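Local structure of oligopeptide-binding protein oppA (Lactococcus lactis, 3DRF) at residues A[324-329]-A[409-414]; A[343-348]-A[426-431]; A[374-379]-A[536-541]; A[379-384]-A[434-439]. The protein binds oligopeptides as the receptor of the OppABCDF ABC transporter, enclosing them in a voluminous cavity between two lobes that close like a Venus fly-trap. All blocks are in the same frame, centred on the assembly; numbering follows the deposited sequence.

Contact 1 (A[324-329]-A[409-414]); sequences KTPLQD and LSLVYA
Pro326 opens a 3-10 turn that comes up against the start of strand 410-414, its CA 7.0 Å from that of Leu409, so the two backbones stay a full layer of side chains apart. The layer is purely apolar. Pro326 points its CB at the strand, where Pro326 CB meets Leu409 CD1 at 3.6 Å, the closest approach between the segments. Leu409 does not aim its CB at the turn; with CG anti to the backbone N (chi1 -172°), the branch swings across and delivers CD1 to the proline. Leu411, two residues along the strand, does point at the turn and receives it on both methyls: Leu411 CD2 lies 4.5 Å from Pro326 CD, a loose touch, while Leu411 CD1 lies 4.2 Å from Leu327 CD2. Leu327 reaches this place with the far end of its side chain.

The turn is held in shape by its own bonds. Thr325 OG1 accepts from Leu327 N at 3.2 Å, which makes an ST turn, and Thr325 O takes Gln328 N. Gln328 folds back so that OE1 accepts from Thr325 N at 3.0 Å, the N-H arriving from above the amide plane (45° out of it). These bonds hold the backbone that presents Pro326 and Leu327.

Asp329, at the N-cap position of helix 330-339 but with its side chain turned to other partners, forms a salt bridge with Lys404 and accepts from Trp393 NE1. Ile336 of that helix covers Leu327 and Leu411, Trp393 packs on Pro326, and Leu409 and Leu411 pair with Lys439 of strand 439-442.

Contact 2 (A[343-348]-A[426-431]); sequences AEVDNK and AQNYIQ
This is a sparse helix-to-helix contact, partly buried, in which one valine of helix 342-349 reaches two side chains of helix 422-435, which packs on strands 407-414 and 439-442. The backbones stay apart: the nearest CA pair, Val345 and Asn428, is 8.6 Å apart, and just 112 Å² is buried in all. Val345 aims straight at the other helix and does the touching mainly with CG2. Val345 CG2 meets Asn428 ND2 at 3.4 Å and Tyr429 OH at 3.6 Å, packing against the polar ends of both partners by van der Waals contact.

The tyrosine arrives from the opposite direction. Its CB does not aim at helix 342-349, but chi1 of -67° places CG beside the backbone N and the ring extends far enough for its phenolic end to meet the valine; Tyr429 CZ lies 3.9 Å from Val345 CG2, which approaches the ring obliquely. Tyr429 OH also comes within 3.8 Å of Val345 CB. Asn428, with CG anti to its backbone N (chi1 159°), slants past the valine, bringing its amide nitrogen to CG2.

That amide is positioned from elsewhere: Asn341, just ahead of helix 342-349, takes Asn428 ND2 on its OD1 and gives its own ND2 to Glu344 OE1 of that helix. Arg340 makes a cation-pi contact with the Tyr429 ring. On its other sides helix 342-349 lies on strand 354-356 through Ala343 and Asp346, while helix 422-435 covers Tyr413 of strand 407-414 with Ala426 and Tyr429, and strand 439-442 with Ile430.

Contact 3 (A[374-379]-A[536-541]); sequences KGYEKQ and VIPTNF
Ile537 CD1 sits over one face of the Tyr376 ring, 3.9 Å from the centroid and 16° off the ring normal, a CH-pi contact displaced somewhat toward the rim. The two side chains cross at about a right angle. Ile537 spreads along the tyrosine: CD1 covers the CE2 and CZ side, while Ile537 CG2 meets Tyr376 CD2 at 3.7 Å and lies close to CB and CG as well. A bend in the isoleucine makes this span possible, with chi1 -54° setting CG1 beside the backbone N and chi2 -64° turning CD1 back over the ring. Pro538 adds a looser touch, its CD 4.4 Å from Tyr376 CD2.

Beside the apolar patch the two backbones are joined by water. One molecule, which lies in plane at the ring edge, accepts from Tyr376 N at 2.9 Å and donates to Pro538 O at 3.2 Å. A second lies 2.7 Å from Pro538 O, and its link to Tyr376 O is weak.

The contact lays the irregular segment 374-379, ahead of helix 381-390, on strand 536-549, which pairs antiparallel with strand 292-307 in a mixed sheet that also holds strand 407-414. There Thr539 and Asn540 both face Ser303, forming a classic beta bulge just past the contact.

Further out, Tyr376 OH hydrogen-bonds to Asn531 O and Tyr338 meets the tyrosine ring obliquely. Gly375 N donates to Glu377 OE1 at 2.9 Å on its syn lone pair, a bent bond, with a weak one to OE2, so the carboxylate folds back on the backbone just before Tyr376. Lys374 O accepts from Asn531 ND2.

Contact 4 (A[379-384]-A[434-439]); sequences QDLDKA and KKIGVK
Apolar contacts carry this meeting, and Ile436 CG2 is at their centre: Leu381 CD2 and Ala384 CB each lie 3.7 Å from it. Leu381 and Ile436 cross at about a right angle, one leucine methyl touching the isoleucine and the other, Leu381 CD1, lying 3.9 Å from Lys435 CD. Ile436 holds CG1 between its backbone N and carbonyl carbon (chi1 63°), which leaves CG2 beside the N to face helix 381-390. Lys435 contributes only the aliphatic part of an extended chain; its NZ hydrogen-bonds to Gln432 OE1. Ala384, with just a methyl, lets the backbones approach to 6.7 Å between its CA and that of Ile436. Ala339 of helix 330-339 touches both Leu381 and Ile436.

Hydrogen bonds shape each segment separately. Asp380 OD1 accepts from Lys383 N at 3.0 Å, a capping bond, the N-H coming from above the carboxylate plane (62° out of it). Beyond the pair, Ile436 O accepts from Arg402 NE of strand 401-404.

Two helix ends thus meet: the start of helix 381-390, with Asp380 as its N-cap, and the finish of helix 422-435, closed by a Schellman motif, Val438 N to Trp433 O and Gly437 N to Lys434 O, with Gly437 as C-prime residue at positive phi.

Overall arrangement
All four contacts lie on the same side of the chain's centre, around the mixed sheet that holds strands 292-307, 407-414 and 536-549. Contacts 1 and 4, with centres 15 Å apart, join directly: Leu411 N is 2.8 Å from Lys439 O and Leu409 O 3.0 Å from Lys439 N, parallel strand pairing just after the helix end of contact 4. Helix 422-435 serves both contact 2 and contact 4, and contact 2 touches contact 1 where Tyr413 packs on Tyr429. Contacts 2 and 3, with centres 13 Å apart, meet at Asp346 OD2 and Asn540 ND2, unusually close, so the bond's details are doubtful. Gln379 belongs to both contacts 3 and 4, whereas contacts 1 and 3 do not touch, their nearest atoms being about 8 Å apart.

Contact 1 (A[324-329]-A[409-414])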
loop_
_atom_site.group_PDB
_atom_site.type_symbol
_atom_site.label_atom_id
_atom_site.label_comp_id
_atom_site.label_asym_id
_atom_site.label_seq_id
_atom_site.Cartn_x
_atom_site.Cartn_y
_atom_site.Cartn_z
ATOM N N LYS A 324 17.510 -18.422 -9.912
ATOM C CA LYS A 324 18.358 -18.510 -11.105
ATOM C C LYS A 324 17.597 -17.918 -12.276
ATOM O O LYS A 324 16.572 -18.370 -12.600
ATOM C CB LYS A 324 18.769 -19.962 -11.383
ATOM C CG LYS A 324 19.694 -20.441 -10.332
ATOM C CD LYS A 324 20.263 -21.820 -10.584
ATOM C CE LYS A 324 20.936 -22.290 -9.313
ATOM N NZ LYS A 324 19.888 -22.512 -8.346
ATOM N N THR A 325 18.118 -16.844 -12.848
ATOM C CA THR A 325 17.419 -16.124 -13.913
ATOM C C THR A 325 18.393 -15.142 -14.629
ATOM O O THR A 325 19.253 -14.639 -14.005
ATOM C CB THR A 325 16.197 -15.316 -13.328
ATOM O OG1 THR A 325 15.664 -14.440 -14.309
ATOM C CG2 THR A 325 16.533 -14.465 -12.064
ATOM N N PRO A 326 18.170 -14.846 -15.912
ATOM C CA PRO A 326 18.952 -13.786 -16.556
ATOM C C PRO A 326 18.896 -12.441 -15.796
ATOM O O PRO A 326 19.774 -11.640 -15.884
ATOM C CB PRO A 326 18.300 -13.684 -17.947
ATOM C CG PRO A 326 17.836 -15.125 -18.229
ATOM C CD PRO A 326 17.250 -15.488 -16.879
ATOM N N LEU A 327 17.803 -12.248 -15.051
ATOM C CA LEU A 327 17.643 -11.034 -14.235
ATOM C C LEU A 327 18.611 -10.901 -13.078
ATOM O O LEU A 327 18.654 -9.894 -12.482
ATOM C CB LEU A 327 16.195 -10.894 -13.741
ATOM C CG LEU A 327 15.216 -10.588 -14.908
ATOM C CD1 LEU A 327 13.741 -10.843 -14.427
ATOM C CD2 LEU A 327 15.376 -9.222 -15.487
ATOM N N GLN A 328 19.392 -11.951 -12.804
ATOM C CA GLN A 328 20.530 -11.857 -11.891
ATOM C C GLN A 328 21.580 -10.901 -12.448
ATOM O O GLN A 328 22.358 -10.456 -11.717
ATOM C CB GLN A 328 21.195 -13.240 -11.722
ATOM C CG GLN A 328 20.404 -14.300 -10.961
ATOM C CD GLN A 328 21.078 -15.698 -11.049
ATOM O OE1 GLN A 328 20.957 -16.419 -12.004
ATOM N NE2 GLN A 328 21.774 -16.055 -9.990
ATOM N N ASP A 329 21.605 -10.699 -13.755
ATOM C CA ASP A 329 22.607 -9.803 -14.415
ATOM C C ASP A 329 22.105 -8.352 -14.274
ATOM O O ASP A 329 21.114 -7.986 -14.856
ATOM C CB ASP A 329 22.787 -10.153 -15.918
ATOM C CG ASP A 329 23.565 -11.487 -16.180
ATOM O OD1 ASP A 329 24.414 -11.815 -15.382
ATOM O OD2 ASP A 329 23.387 -12.077 -17.225
ATOM N N LEU A 409 17.258 -15.097 -24.184
ATOM C CA LEU A 409 16.808 -14.062 -23.253
ATOM C C LEU A 409 15.284 -13.912 -23.368
ATOM O O LEU A 409 14.787 -13.013 -24.052
ATOM C CB LEU A 409 17.566 -12.755 -23.512
ATOM C CG LEU A 409 17.392 -11.605 -22.530
ATOM C CD1 LEU A 409 17.558 -12.064 -21.095
ATOM C CD2 LEU A 409 18.397 -10.500 -22.842
ATOM N N SER A 410 14.572 -14.831 -22.720
ATOM C CA SER A 410 13.115 -14.893 -22.751
ATOM C C SER A 410 12.609 -14.795 -21.318
ATOM O O SER A 410 13.191 -15.393 -20.414
ATOM C CB SER A 410 12.642 -16.201 -23.390
ATOM O OG SER A 410 13.201 -16.357 -24.686
ATOM N N LEU A 411 11.569 -14.002 -21.128
ATOM C CA LEU A 411 11.005 -13.723 -19.785
ATOM C C LEU A 411 9.481 -13.686 -19.831
ATOM O O LEU A 411 8.883 -13.340 -20.797
ATOM C CB LEU A 411 11.531 -12.370 -19.230
ATOM C CG LEU A 411 13.078 -12.277 -19.188
ATOM C CD1 LEU A 411 13.542 -10.825 -18.920
ATOM C CD2 LEU A 411 13.628 -13.163 -18.125
ATOM N N VAL A 412 8.916 -13.998 -18.681
ATOM C CA VAL A 412 7.470 -13.946 -18.485
ATOM C C VAL A 412 7.083 -12.672 -17.736
ATOM O O VAL A 412 7.562 -12.420 -16.671
ATOM C CB VAL A 412 6.991 -15.194 -17.673
ATOM C CG1 VAL A 412 5.517 -15.032 -17.293
ATOM C CG2 VAL A 412 7.244 -16.516 -18.454
ATOM N N TYR A 413 6.142 -11.956 -18.315
ATOM C CA TYR A 413 5.641 -10.686 -17.767
ATOM C C TYR A 413 4.231 -10.893 -17.228
ATOM O O TYR A 413 3.292 -11.056 -17.980
ATOM C CB TYR A 413 5.581 -9.680 -18.888
ATOM C CG TYR A 413 5.069 -8.235 -18.597
ATOM C CD1 TYR A 413 5.050 -7.669 -17.307
ATOM C CD2 TYR A 413 4.637 -7.423 -19.654
ATOM C CE1 TYR A 413 4.604 -6.361 -17.119
ATOM C CE2 TYR A 413 4.225 -6.167 -19.470
ATOM C CZ TYR A 413 4.203 -5.639 -18.185
ATOM O OH TYR A 413 3.793 -4.362 -17.957
ATOM N N ALA A 414 4.124 -10.894 -15.910
ATOM C CA ALA A 414 2.814 -10.990 -15.227
ATOM C C ALA A 414 2.113 -9.591 -15.178
ATOM O O ALA A 414 2.001 -8.977 -14.150
ATOM C CB ALA A 414 2.975 -11.575 -13.792
#

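Contact 2 (A[343-348]-A[426-431])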
loop_
_atom_site.group_PDB
_atom_site.type_symbol
_atom_site.label_atom_id
_atom_site.label_comp_id
_atom_site.label_asym_id
_atom_site.label_seq_id
_atom_site.Cartn_x
_atom_site.Cartn_y
_atom_site.Cartn_z
ATOM N N ALA A 343 7.103 7.732 -20.579
ATOM C CA ALA A 343 6.655 9.092 -20.904
ATOM C C ALA A 343 5.682 9.074 -22.110
ATOM O O ALA A 343 4.659 9.699 -22.054
ATOM C CB ALA A 343 7.890 10.000 -21.173
ATOM N N GLU A 344 6.012 8.334 -23.162
ATOM C CA GLU A 344 5.096 8.223 -24.295
ATOM C C GLU A 344 3.729 7.649 -23.873
ATOM O O GLU A 344 2.723 8.125 -24.275
ATOM C CB GLU A 344 5.702 7.347 -25.400
ATOM C CG GLU A 344 6.822 7.968 -26.194
ATOM C CD GLU A 344 7.188 7.166 -27.412
ATOM O OE1 GLU A 344 6.795 6.036 -27.605
ATOM O OE2 GLU A 344 7.896 7.803 -28.188
ATOM N N VAL A 345 3.719 6.615 -23.035
ATOM C CA VAL A 345 2.477 6.009 -22.529
ATOM C C VAL A 345 1.701 7.033 -21.713
ATOM O O VAL A 345 0.551 7.212 -21.918
ATOM C CB VAL A 345 2.833 4.742 -21.681
ATOM C CG1 VAL A 345 1.644 4.301 -20.866
ATOM C CG2 VAL A 345 3.362 3.627 -22.624
ATOM N N ASP A 346 2.379 7.726 -20.801
ATOM C CA ASP A 346 1.705 8.723 -19.944
ATOM C C ASP A 346 1.114 9.898 -20.764
ATOM O O ASP A 346 0.055 10.316 -20.529
ATOM C CB ASP A 346 2.658 9.281 -18.880
ATOM C CG ASP A 346 2.957 8.301 -17.750
ATOM O OD1 ASP A 346 2.335 7.306 -17.623
ATOM O OD2 ASP A 346 3.891 8.643 -17.048
ATOM N N ASN A 347 1.866 10.334 -21.761
ATOM C CA ASN A 347 1.414 11.416 -22.682
ATOM C C ASN A 347 0.166 10.977 -23.453
ATOM O O ASN A 347 -0.741 11.724 -23.593
ATOM C CB ASN A 347 2.558 11.833 -23.652
ATOM C CG ASN A 347 3.698 12.554 -22.953
ATOM O OD1 ASN A 347 3.563 13.002 -21.888
ATOM N ND2 ASN A 347 4.817 12.662 -23.622
ATOM N N LYS A 348 0.151 9.743 -23.915
ATOM C CA LYS A 348 -0.951 9.231 -24.734
ATOM C C LYS A 348 -2.231 8.974 -23.948
ATOM O O LYS A 348 -3.288 9.191 -24.452
ATOM C CB LYS A 348 -0.512 7.931 -25.399
ATOM C CG LYS A 348 -1.622 7.311 -26.316
ATOM C CD LYS A 348 -1.027 6.227 -27.265
ATOM C CE LYS A 348 -2.115 5.560 -28.138
ATOM N NZ LYS A 348 -1.470 4.532 -28.932
ATOM N N ALA A 426 0.584 -2.961 -22.200
ATOM C CA ALA A 426 1.465 -4.116 -21.968
ATOM C C ALA A 426 2.123 -4.611 -23.270
ATOM O O ALA A 426 3.266 -4.873 -23.299
ATOM C CB ALA A 426 0.671 -5.239 -21.277
ATOM N N GLN A 427 1.358 -4.709 -24.355
ATOM C CA GLN A 427 1.914 -5.106 -25.656
ATOM C C GLN A 427 2.927 -4.070 -26.168
ATOM O O GLN A 427 3.922 -4.422 -26.731
ATOM C CB GLN A 427 0.778 -5.310 -26.663
ATOM C CG GLN A 427 -0.048 -6.522 -26.440
ATOM C CD GLN A 427 0.725 -7.807 -26.424
ATOM O OE1 GLN A 427 1.760 -7.954 -27.018
ATOM N NE2 GLN A 427 0.123 -8.759 -25.811
ATOM N N ASN A 428 2.638 -2.804 -25.922
ATOM C CA ASN A 428 3.586 -1.721 -26.216
ATOM C C ASN A 428 4.978 -1.924 -25.529
ATOM O O ASN A 428 5.978 -1.803 -26.179
ATOM C CB ASN A 428 2.998 -0.354 -25.850
ATOM C CG ASN A 428 4.045 0.715 -25.645
ATOM O OD1 ASN A 428 4.478 1.356 -26.566
ATOM N ND2 ASN A 428 4.440 0.900 -24.422
ATOM N N TYR A 429 4.984 -2.323 -24.248
ATOM C CA TYR A 429 6.256 -2.642 -23.570
ATOM C C TYR A 429 6.924 -3.899 -24.159
ATOM O O TYR A 429 8.101 -3.901 -24.325
ATOM C CB TYR A 429 6.076 -2.723 -22.041
ATOM C CG TYR A 429 5.730 -1.365 -21.393
ATOM C CD1 TYR A 429 6.367 -0.164 -21.766
ATOM C CD2 TYR A 429 4.721 -1.302 -20.421
ATOM C CE1 TYR A 429 6.030 1.064 -21.144
ATOM C CE2 TYR A 429 4.394 -0.101 -19.807
ATOM C CZ TYR A 429 5.049 1.061 -20.168
ATOM O OH TYR A 429 4.757 2.272 -19.611
ATOM N N ILE A 430 6.133 -4.927 -24.445
ATOM C CA ILE A 430 6.657 -6.113 -25.118
ATOM C C ILE A 430 7.364 -5.731 -26.455
ATOM O O ILE A 430 8.409 -6.240 -26.748
ATOM C CB ILE A 430 5.511 -7.155 -25.319
ATOM C CG1 ILE A 430 5.153 -7.772 -23.956
ATOM C CG2 ILE A 430 5.968 -8.295 -26.277
ATOM C CD1 ILE A 430 3.899 -8.729 -23.972
ATOM N N GLN A 431 6.739 -4.848 -27.208
ATOM C CA GLN A 431 7.304 -4.307 -28.434
ATOM C C GLN A 431 8.605 -3.550 -28.165
ATOM O O GLN A 431 9.531 -3.729 -28.872
ATOM C CB GLN A 431 6.270 -3.384 -29.103
ATOM C CG GLN A 431 6.788 -2.618 -30.298
ATOM C CD GLN A 431 5.893 -1.454 -30.719
ATOM O OE1 GLN A 431 4.884 -1.137 -30.111
ATOM N NE2 GLN A 431 6.279 -0.836 -31.826
#

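Contact 3 (A[374-379]-A[536-541])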
loop_
_atom_site.group_PDB
_atom_site.type_symbol
_atom_site.label_atom_id
_atom_site.label_comp_id
_atom_site.label_asym_id
_atom_site.label_seq_id
_atom_site.Cartn_x
_atom_site.Cartn_y
_atom_site.Cartn_z
ATOM N N LYS A 374 18.363 10.748 -11.091
ATOM C CA LYS A 374 18.026 10.281 -12.424
ATOM C C LYS A 374 17.712 8.787 -12.352
ATOM O O LYS A 374 18.418 8.005 -11.786
ATOM C CB LYS A 374 19.187 10.479 -13.372
ATOM C CG LYS A 374 19.735 11.879 -13.421
ATOM C CD LYS A 374 18.673 12.930 -13.741
ATOM C CE LYS A 374 19.260 14.369 -13.777
ATOM N NZ LYS A 374 18.175 15.325 -13.680
ATOM N N GLY A 375 16.613 8.454 -12.983
ATOM C CA GLY A 375 16.139 7.091 -13.069
ATOM C C GLY A 375 15.940 6.673 -14.527
ATOM O O GLY A 375 16.762 6.933 -15.357
ATOM N N TYR A 376 14.800 6.083 -14.789
ATOM C CA TYR A 376 14.477 5.428 -16.081
ATOM C C TYR A 376 13.324 6.170 -16.735
ATOM O O TYR A 376 12.644 5.641 -17.579
ATOM C CB TYR A 376 14.168 3.897 -15.868
ATOM C CG TYR A 376 15.359 3.156 -15.269
ATOM C CD1 TYR A 376 16.313 2.508 -16.076
ATOM C CD2 TYR A 376 15.589 3.192 -13.887
ATOM C CE1 TYR A 376 17.414 1.889 -15.503
ATOM C CE2 TYR A 376 16.677 2.572 -13.339
ATOM C CZ TYR A 376 17.592 1.939 -14.143
ATOM O OH TYR A 376 18.695 1.334 -13.632
ATOM N N GLU A 377 13.162 7.422 -16.340
ATOM C CA GLU A 377 12.049 8.252 -16.841
ATOM C C GLU A 377 12.159 8.680 -18.334
ATOM O O GLU A 377 11.222 9.151 -18.896
ATOM C CB GLU A 377 11.838 9.484 -15.925
ATOM C CG GLU A 377 13.019 10.486 -15.887
ATOM C CD GLU A 377 14.140 10.160 -14.885
ATOM O OE1 GLU A 377 14.122 9.121 -14.321
ATOM O OE2 GLU A 377 15.047 10.967 -14.750
ATOM N N LYS A 378 13.358 8.506 -18.900
ATOM C CA LYS A 378 13.608 8.768 -20.322
ATOM C C LYS A 378 14.010 7.471 -21.013
ATOM O O LYS A 378 14.895 6.813 -20.598
ATOM C CB LYS A 378 14.740 9.809 -20.468
ATOM C CG LYS A 378 15.127 10.147 -21.886
ATOM C CD LYS A 378 16.109 11.268 -21.876
ATOM C CE LYS A 378 16.526 11.692 -23.334
ATOM N NZ LYS A 378 15.344 11.973 -24.182
ATOM N N GLN A 379 13.295 7.134 -22.084
ATOM C CA GLN A 379 13.629 5.939 -22.855
ATOM C C GLN A 379 15.056 6.087 -23.425
ATOM O O GLN A 379 15.406 7.135 -23.870
ATOM C CB GLN A 379 12.625 5.718 -24.001
ATOM C CG GLN A 379 12.882 4.357 -24.715
ATOM C CD GLN A 379 11.885 4.089 -25.858
ATOM O OE1 GLN A 379 11.459 2.999 -26.064
ATOM N NE2 GLN A 379 11.581 5.101 -26.591
ATOM N N VAL A 536 14.159 -3.094 -8.672
ATOM C CA VAL A 536 12.850 -2.586 -9.103
ATOM C C VAL A 536 13.144 -1.314 -9.913
ATOM O O VAL A 536 14.172 -0.711 -9.749
ATOM C CB VAL A 536 11.929 -2.277 -7.888
ATOM C CG1 VAL A 536 11.647 -3.568 -7.070
ATOM C CG2 VAL A 536 12.547 -1.170 -6.995
ATOM N N ILE A 537 12.210 -0.977 -10.773
ATOM C CA ILE A 537 12.319 0.223 -11.608
ATOM C C ILE A 537 11.068 1.110 -11.324
ATOM O O ILE A 537 9.975 0.720 -11.497
ATOM C CB ILE A 537 12.318 -0.145 -13.127
ATOM C CG1 ILE A 537 13.403 -1.207 -13.508
ATOM C CG2 ILE A 537 12.461 1.128 -13.997
ATOM C CD1 ILE A 537 14.868 -0.734 -13.290
ATOM N N PRO A 538 11.316 2.359 -10.903
ATOM C CA PRO A 538 10.172 3.257 -10.624
ATOM C C PRO A 538 9.416 3.508 -11.935
ATOM O O PRO A 538 10.021 3.681 -12.947
ATOM C CB PRO A 538 10.824 4.558 -10.147
ATOM C CG PRO A 538 12.228 4.143 -9.697
ATOM C CD PRO A 538 12.613 3.028 -10.627
ATOM N N THR A 539 8.120 3.574 -11.886
ATOM C CA THR A 539 7.290 3.810 -13.105
ATOM C C THR A 539 6.668 5.228 -13.090
ATOM O O THR A 539 7.113 6.087 -13.750
ATOM C CB THR A 539 6.259 2.657 -13.286
ATOM O OG1 THR A 539 6.994 1.433 -13.283
ATOM C CG2 THR A 539 5.534 2.819 -14.639
ATOM N N ASN A 540 5.619 5.392 -12.301
ATOM C CA ASN A 540 4.872 6.680 -12.207
ATOM C C ASN A 540 4.609 7.240 -10.793
ATOM O O ASN A 540 4.445 6.531 -9.826
ATOM C CB ASN A 540 3.502 6.552 -12.869
ATOM C CG ASN A 540 3.566 6.531 -14.383
ATOM O OD1 ASN A 540 2.909 5.757 -14.999
ATOM N ND2 ASN A 540 4.304 7.356 -14.910
ATOM N N PHE A 541 4.582 8.567 -10.757
ATOM C CA PHE A 541 3.919 9.358 -9.731
ATOM C C PHE A 541 2.574 9.791 -10.328
ATOM O O PHE A 541 2.400 9.787 -11.516
ATOM C CB PHE A 541 4.741 10.601 -9.378
ATOM C CG PHE A 541 6.180 10.323 -8.903
ATOM C CD1 PHE A 541 6.510 9.283 -8.015
ATOM C CD2 PHE A 541 7.166 11.149 -9.299
ATOM C CE1 PHE A 541 7.845 9.123 -7.593
ATOM C CE2 PHE A 541 8.448 10.975 -8.859
ATOM C CZ PHE A 541 8.770 9.959 -8.023
HETATM O O HOH W 1 12.576 5.601 -13.064
HETATM O O HOH W 2 10.587 4.042 -15.585
#

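Contact 4 (A[379-384]-A[434-439])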
loop_
_atom_site.group_PDB
_atom_site.type_symbol
_atom_site.label_atom_id
_atom_site.label_comp_id
_atom_site.label_asym_id
_atom_site.label_seq_id
_atom_site.Cartn_x
_atom_site.Cartn_y
_atom_site.Cartn_z
ATOM N N GLN A 379 13.295 7.134 -22.084
ATOM C CA GLN A 379 13.629 5.939 -22.855
ATOM C C GLN A 379 15.056 6.087 -23.425
ATOM O O GLN A 379 15.406 7.135 -23.870
ATOM C CB GLN A 379 12.625 5.718 -24.001
ATOM C CG GLN A 379 12.882 4.357 -24.715
ATOM C CD GLN A 379 11.885 4.089 -25.858
ATOM O OE1 GLN A 379 11.459 2.999 -26.064
ATOM N NE2 GLN A 379 11.581 5.101 -26.591
ATOM N N ASP A 380 15.840 5.031 -23.345
ATOM C CA ASP A 380 17.192 5.023 -23.955
ATOM C C ASP A 380 17.464 3.624 -24.522
ATOM O O ASP A 380 18.133 2.821 -23.950
ATOM C CB ASP A 380 18.254 5.489 -22.950
ATOM C CG ASP A 380 19.563 5.859 -23.620
ATOM O OD1 ASP A 380 19.754 5.458 -24.741
ATOM O OD2 ASP A 380 20.302 6.562 -22.969
ATOM N N LEU A 381 16.966 3.402 -25.720
ATOM C CA LEU A 381 17.138 2.119 -26.407
ATOM C C LEU A 381 18.614 1.855 -26.767
ATOM O O LEU A 381 19.072 0.796 -26.670
ATOM C CB LEU A 381 16.272 2.050 -27.690
ATOM C CG LEU A 381 14.763 2.001 -27.394
ATOM C CD1 LEU A 381 14.029 2.288 -28.726
ATOM C CD2 LEU A 381 14.365 0.620 -26.912
ATOM N N ASP A 382 19.341 2.902 -27.128
ATOM C CA ASP A 382 20.750 2.726 -27.448
ATOM C C ASP A 382 21.546 2.248 -26.217
ATOM O O ASP A 382 22.351 1.383 -26.311
ATOM C CB ASP A 382 21.403 4.027 -27.998
ATOM C CG ASP A 382 20.869 4.460 -29.358
ATOM O OD1 ASP A 382 20.161 3.729 -29.974
ATOM O OD2 ASP A 382 21.173 5.568 -29.695
ATOM N N LYS A 383 21.296 2.871 -25.067
ATOM C CA LYS A 383 21.968 2.438 -23.819
ATOM C C LYS A 383 21.613 1.001 -23.426
ATOM O O LYS A 383 22.429 0.267 -23.043
ATOM C CB LYS A 383 21.646 3.417 -22.671
ATOM C CG LYS A 383 22.340 3.071 -21.357
ATOM C CD LYS A 383 22.226 4.235 -20.359
ATOM C CE LYS A 383 23.083 3.925 -19.163
ATOM N NZ LYS A 383 23.118 4.970 -18.111
ATOM N N ALA A 384 20.338 0.659 -23.552
ATOM C CA ALA A 384 19.888 -0.687 -23.276
ATOM C C ALA A 384 20.604 -1.720 -24.128
ATOM O O ALA A 384 21.111 -2.650 -23.622
ATOM C CB ALA A 384 18.371 -0.771 -23.494
ATOM N N LYS A 434 11.292 -6.180 -27.458
ATOM C CA LYS A 434 11.717 -6.821 -28.715
ATOM C C LYS A 434 12.784 -5.961 -29.435
ATOM O O LYS A 434 13.704 -6.504 -29.982
ATOM C CB LYS A 434 10.495 -7.092 -29.580
ATOM C CG LYS A 434 10.846 -7.776 -30.933
ATOM C CD LYS A 434 9.567 -8.145 -31.671
ATOM C CE LYS A 434 9.841 -8.950 -32.985
ATOM N NZ LYS A 434 8.593 -9.020 -33.813
ATOM N N LYS A 435 12.639 -4.643 -29.405
ATOM C CA LYS A 435 13.661 -3.745 -29.986
ATOM C C LYS A 435 15.042 -3.947 -29.383
ATOM O O LYS A 435 16.021 -3.695 -30.045
ATOM C CB LYS A 435 13.291 -2.253 -29.863
ATOM C CG LYS A 435 11.974 -1.830 -30.551
ATOM C CD LYS A 435 11.644 -0.353 -30.200
ATOM C CE LYS A 435 10.339 0.086 -30.787
ATOM N NZ LYS A 435 10.115 1.470 -30.461
ATOM N N ILE A 436 15.123 -4.382 -28.140
ATOM C CA ILE A 436 16.448 -4.645 -27.506
ATOM C C ILE A 436 16.805 -6.128 -27.412
ATOM O O ILE A 436 17.691 -6.486 -26.745
ATOM C CB ILE A 436 16.616 -3.970 -26.106
ATOM C CG1 ILE A 436 15.587 -4.546 -25.104
ATOM C CG2 ILE A 436 16.498 -2.368 -26.227
ATOM C CD1 ILE A 436 15.911 -4.259 -23.626
ATOM N N GLY A 437 16.068 -6.957 -28.120
ATOM C CA GLY A 437 16.353 -8.379 -28.233
ATOM C C GLY A 437 15.986 -9.235 -27.023
ATOM O O GLY A 437 16.512 -10.262 -26.816
ATOM N N VAL A 438 14.980 -8.764 -26.311
ATOM C CA VAL A 438 14.422 -9.498 -25.168
ATOM C C VAL A 438 13.018 -9.977 -25.539
ATOM O O VAL A 438 12.172 -9.204 -25.901
ATOM C CB VAL A 438 14.371 -8.591 -23.922
ATOM C CG1 VAL A 438 13.772 -9.391 -22.713
ATOM C CG2 VAL A 438 15.800 -8.092 -23.611
ATOM N N LYS A 439 12.811 -11.271 -25.447
ATOM C CA LYS A 439 11.529 -11.883 -25.729
ATOM C C LYS A 439 10.696 -11.969 -24.441
ATOM O O LYS A 439 11.039 -12.607 -23.516
ATOM C CB LYS A 439 11.673 -13.291 -26.319
ATOM C CG LYS A 439 10.330 -13.846 -26.804
ATOM C CD LYS A 439 10.408 -15.343 -27.050
ATOM C CE LYS A 439 11.052 -15.575 -28.317
ATOM N NZ LYS A 439 11.065 -17.034 -28.723
#